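Local coordinates for protein protease Do-like 2, chloroplastic (Arabidopsis thaliana, PDB 4FLN) that acts as a chloroplast serine protease, making the primary cut in photodamaged D1 protein of photosystem II, at residues V375-L387 and Q415-N428. Numbering follows the deposited sequence.
Sequences VAGLVFTPLSEPL and QIVILSQVLANEVN
The ring of Phe380 lies obliquely against Leu419, with CE1 3.8 Å from Leu419 CB, across two antiparallel strands, 378-382 and 417-422, in the antiparallel sheet of the second PDZ domain. Phe380 CG stands anti to the carbonyl carbon (chi1 -62°), which lays the ring over this face of the sheet; an aromatic ring suits the place because it can meet the Phe467 ring and the apolar side chains of Val439 and Leu453 together. On the same face Leu378 runs alongside Val422, its CD2 3.5 Å from Val422 CG2. The other face carries Thr381 and Ile418; the branched Ile418 can touch two partners at once, CG2 lying against Leu383 and CD1 meeting Leu387 CD2 tip to tip at 3.8 Å, so that the start of helix 385-391 is packed onto the strand.

Between Leu378 and Phe380 the register slips by one residue, a beta bulge at which Val379 O takes the N-H of Ser420 at 3.0 Å and a weak bond from Ser420 OG. Beyond it the type I' turn 375-378 puts Gly377 at a positive phi (82°), a backbone shape that a residue without a side chain takes easily. Asn428 ND2 gives a nearly straight bond (171°) to Ala376 O and another to Leu423 O, while its OD1 accepts from Asn425 N. An alanine in place of Asn428 would remove all three bonds and would probably leave Ala376 O without this donor and the 425-428 turn less firmly tied. At the opposite end Leu383 N bonds Ile416 O, and one water joins Leu383 O to Ile416 N, accepting from that nitrogen at 3.0 Å.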
# COMPACT_ATOMS: atom_id res chain seq x y z
N VAL B 375 19.55 36.39 -11.49
CA VAL B 375 20.05 37.11 -12.66
C VAL B 375 19.31 36.64 -13.91
O VAL B 375 19.31 35.46 -14.23
CB VAL B 375 21.55 36.87 -12.89
CG1 VAL B 375 22.14 38.02 -13.68
CG2 VAL B 375 22.28 36.70 -11.57
N ALA B 376 18.69 37.58 -14.61
CA ALA B 376 17.98 37.24 -15.84
C ALA B 376 16.96 36.13 -15.58
O ALA B 376 16.67 35.29 -16.44
CB ALA B 376 18.97 36.83 -16.92
N GLY B 377 16.39 36.14 -14.37
CA GLY B 377 15.41 35.14 -14.01
C GLY B 377 16.06 33.84 -13.56
O GLY B 377 15.35 32.91 -13.16
N LEU B 378 17.39 33.78 -13.60
CA LEU B 378 18.09 32.58 -13.14
C LEU B 378 18.27 32.65 -11.63
O LEU B 378 18.95 33.53 -11.11
CB LEU B 378 19.46 32.41 -13.82
CG LEU B 378 19.62 32.33 -15.35
CD1 LEU B 378 20.79 31.42 -15.70
CD2 LEU B 378 18.36 31.88 -16.07
N VAL B 379 17.66 31.70 -10.93
CA VAL B 379 17.61 31.76 -9.48
C VAL B 379 18.67 30.86 -8.85
O VAL B 379 18.66 29.64 -9.06
CB VAL B 379 16.21 31.39 -8.97
CG1 VAL B 379 16.22 31.14 -7.49
CG2 VAL B 379 15.22 32.48 -9.32
N PHE B 380 19.57 31.47 -8.10
CA PHE B 380 20.67 30.75 -7.44
C PHE B 380 20.52 30.68 -5.91
O PHE B 380 20.18 31.66 -5.26
CB PHE B 380 22.01 31.42 -7.79
CG PHE B 380 22.35 31.39 -9.25
CD1 PHE B 380 22.76 30.22 -9.86
CD2 PHE B 380 22.30 32.54 -10.01
CE1 PHE B 380 23.09 30.19 -11.20
CE2 PHE B 380 22.62 32.53 -11.35
CZ PHE B 380 23.02 31.34 -11.95
N THR B 381 20.76 29.50 -5.34
CA THR B 381 20.95 29.35 -3.89
C THR B 381 22.06 28.35 -3.59
O THR B 381 22.42 27.54 -4.45
CB THR B 381 19.70 28.84 -3.16
OG1 THR B 381 19.05 27.86 -3.97
CG2 THR B 381 18.74 29.95 -2.86
N PRO B 382 22.59 28.40 -2.36
CA PRO B 382 23.53 27.36 -1.93
C PRO B 382 22.77 26.06 -1.69
O PRO B 382 21.63 26.06 -1.23
CB PRO B 382 24.10 27.92 -0.62
CG PRO B 382 23.77 29.37 -0.64
CD PRO B 382 22.46 29.46 -1.34
N LEU B 383 23.40 24.94 -2.04
CA LEU B 383 22.82 23.64 -1.79
C LEU B 383 22.88 23.42 -0.28
O LEU B 383 23.90 23.70 0.36
CB LEU B 383 23.65 22.57 -2.51
CG LEU B 383 23.03 21.29 -3.08
CD1 LEU B 383 23.95 20.13 -2.77
CD2 LEU B 383 21.64 21.02 -2.56
N SER B 384 21.79 22.95 0.29
CA SER B 384 21.74 22.64 1.71
C SER B 384 20.91 21.39 1.93
O SER B 384 20.14 20.99 1.06
CB SER B 384 21.18 23.82 2.51
OG SER B 384 19.79 24.00 2.27
N GLU B 385 21.04 20.77 3.09
CA GLU B 385 20.26 19.58 3.35
C GLU B 385 18.74 19.85 3.34
O GLU B 385 17.98 19.14 2.68
CB GLU B 385 20.71 18.90 4.65
CG GLU B 385 21.11 17.45 4.44
CD GLU B 385 22.42 17.28 3.66
OE1 GLU B 385 23.37 18.05 3.92
OE2 GLU B 385 22.49 16.38 2.80
N PRO B 386 18.31 20.90 4.05
CA PRO B 386 16.89 21.29 4.03
C PRO B 386 16.35 21.45 2.61
O PRO B 386 15.24 20.99 2.33
CB PRO B 386 16.89 22.64 4.73
CG PRO B 386 18.05 22.58 5.64
CD PRO B 386 19.10 21.78 4.93
N LEU B 387 17.12 22.09 1.72
CA LEU B 387 16.68 22.25 0.33
C LEU B 387 16.43 20.89 -0.33
O LEU B 387 15.39 20.66 -0.94
CB LEU B 387 17.70 23.06 -0.48
CG LEU B 387 17.36 23.30 -1.96
CD1 LEU B 387 15.94 23.79 -2.07
CD2 LEU B 387 18.32 24.31 -2.58
N GLN B 415 30.96 26.77 -0.87
CA GLN B 415 29.60 26.29 -1.03
C GLN B 415 29.49 25.65 -2.39
O GLN B 415 30.35 25.83 -3.25
CB GLN B 415 28.59 27.44 -0.97
CG GLN B 415 28.43 28.09 0.37
CD GLN B 415 27.45 29.24 0.33
OE1 GLN B 415 27.32 29.91 -0.69
NE2 GLN B 415 26.77 29.49 1.44
N ILE B 416 28.42 24.90 -2.57
CA ILE B 416 27.99 24.45 -3.87
C ILE B 416 26.85 25.39 -4.20
O ILE B 416 25.86 25.46 -3.47
CB ILE B 416 27.48 22.99 -3.84
CG1 ILE B 416 28.58 22.04 -3.37
CG2 ILE B 416 27.00 22.55 -5.20
CD1 ILE B 416 28.11 20.62 -3.17
N VAL B 417 27.00 26.14 -5.28
CA VAL B 417 25.95 27.04 -5.70
C VAL B 417 25.14 26.34 -6.78
O VAL B 417 25.69 25.80 -7.74
CB VAL B 417 26.51 28.34 -6.27
CG1 VAL B 417 25.37 29.31 -6.58
CG2 VAL B 417 27.49 28.95 -5.29
N ILE B 418 23.83 26.32 -6.60
CA ILE B 418 22.99 25.69 -7.59
C ILE B 418 22.03 26.67 -8.22
O ILE B 418 21.64 27.67 -7.62
CB ILE B 418 22.19 24.51 -7.02
CG1 ILE B 418 21.12 25.02 -6.06
CG2 ILE B 418 23.11 23.51 -6.34
CD1 ILE B 418 19.90 24.13 -6.01
N LEU B 419 21.66 26.37 -9.45
CA LEU B 419 20.59 27.04 -10.12
C LEU B 419 19.38 26.17 -9.87
O LEU B 419 19.29 25.06 -10.39
CB LEU B 419 20.92 27.04 -11.61
CG LEU B 419 19.80 27.40 -12.57
CD1 LEU B 419 19.20 28.72 -12.15
CD2 LEU B 419 20.38 27.50 -13.95
N SER B 420 18.45 26.65 -9.05
CA SER B 420 17.27 25.84 -8.71
C SER B 420 16.20 25.84 -9.82
O SER B 420 15.84 24.79 -10.33
CB SER B 420 16.69 26.19 -7.34
OG SER B 420 16.75 27.57 -7.07
N GLN B 421 15.68 27.02 -10.15
CA GLN B 421 14.76 27.16 -11.27
C GLN B 421 15.13 28.36 -12.14
O GLN B 421 15.91 29.22 -11.73
CB GLN B 421 13.31 27.29 -10.77
CG GLN B 421 13.00 28.64 -10.12
CD GLN B 421 11.81 28.59 -9.18
OE1 GLN B 421 11.98 28.44 -7.97
NE2 GLN B 421 10.60 28.74 -9.73
N VAL B 422 14.58 28.42 -13.35
CA VAL B 422 14.69 29.62 -14.17
C VAL B 422 13.30 30.22 -14.33
O VAL B 422 12.39 29.54 -14.78
CB VAL B 422 15.24 29.33 -15.58
CG1 VAL B 422 15.12 30.56 -16.45
CG2 VAL B 422 16.68 28.86 -15.51
N LEU B 423 13.12 31.48 -13.98
CA LEU B 423 11.81 32.08 -14.16
C LEU B 423 11.72 32.55 -15.61
O LEU B 423 12.44 33.48 -16.02
CB LEU B 423 11.63 33.27 -13.22
CG LEU B 423 12.19 33.08 -11.81
CD1 LEU B 423 12.06 34.37 -11.04
CD2 LEU B 423 11.44 31.98 -11.13
N ALA B 424 10.83 31.92 -16.36
CA ALA B 424 10.82 32.05 -17.81
C ALA B 424 10.72 33.51 -18.29
O ALA B 424 10.02 34.33 -17.69
CB ALA B 424 9.70 31.21 -18.40
N ASN B 425 11.43 33.82 -19.37
CA ASN B 425 11.46 35.17 -19.93
C ASN B 425 12.28 35.23 -21.22
O ASN B 425 13.09 34.36 -21.50
CB ASN B 425 12.01 36.17 -18.92
CG ASN B 425 11.79 37.61 -19.34
OD1 ASN B 425 12.68 38.25 -19.91
ND2 ASN B 425 10.60 38.13 -19.06
N GLU B 426 12.07 36.29 -22.00
CA GLU B 426 12.67 36.38 -23.33
C GLU B 426 14.21 36.39 -23.34
O GLU B 426 14.82 36.09 -24.36
CB GLU B 426 12.11 37.58 -24.09
N VAL B 427 14.84 36.74 -22.23
CA VAL B 427 16.30 36.75 -22.18
C VAL B 427 16.86 35.35 -21.97
O VAL B 427 17.97 35.03 -22.42
CB VAL B 427 16.83 37.67 -21.06
CG1 VAL B 427 18.09 38.37 -21.52
CG2 VAL B 427 15.77 38.68 -20.66
N ASN B 428 16.11 34.53 -21.24
CA ASN B 428 16.53 33.19 -20.88
C ASN B 428 16.01 32.05 -21.77
O ASN B 428 16.16 30.87 -21.42
CB ASN B 428 16.27 32.91 -19.39
CG ASN B 428 14.81 33.03 -19.00
OD1 ASN B 428 13.93 32.49 -19.66
ND2 ASN B 428 14.56 33.74 -17.90
O HOH W 1 26.75 24.06 -0.21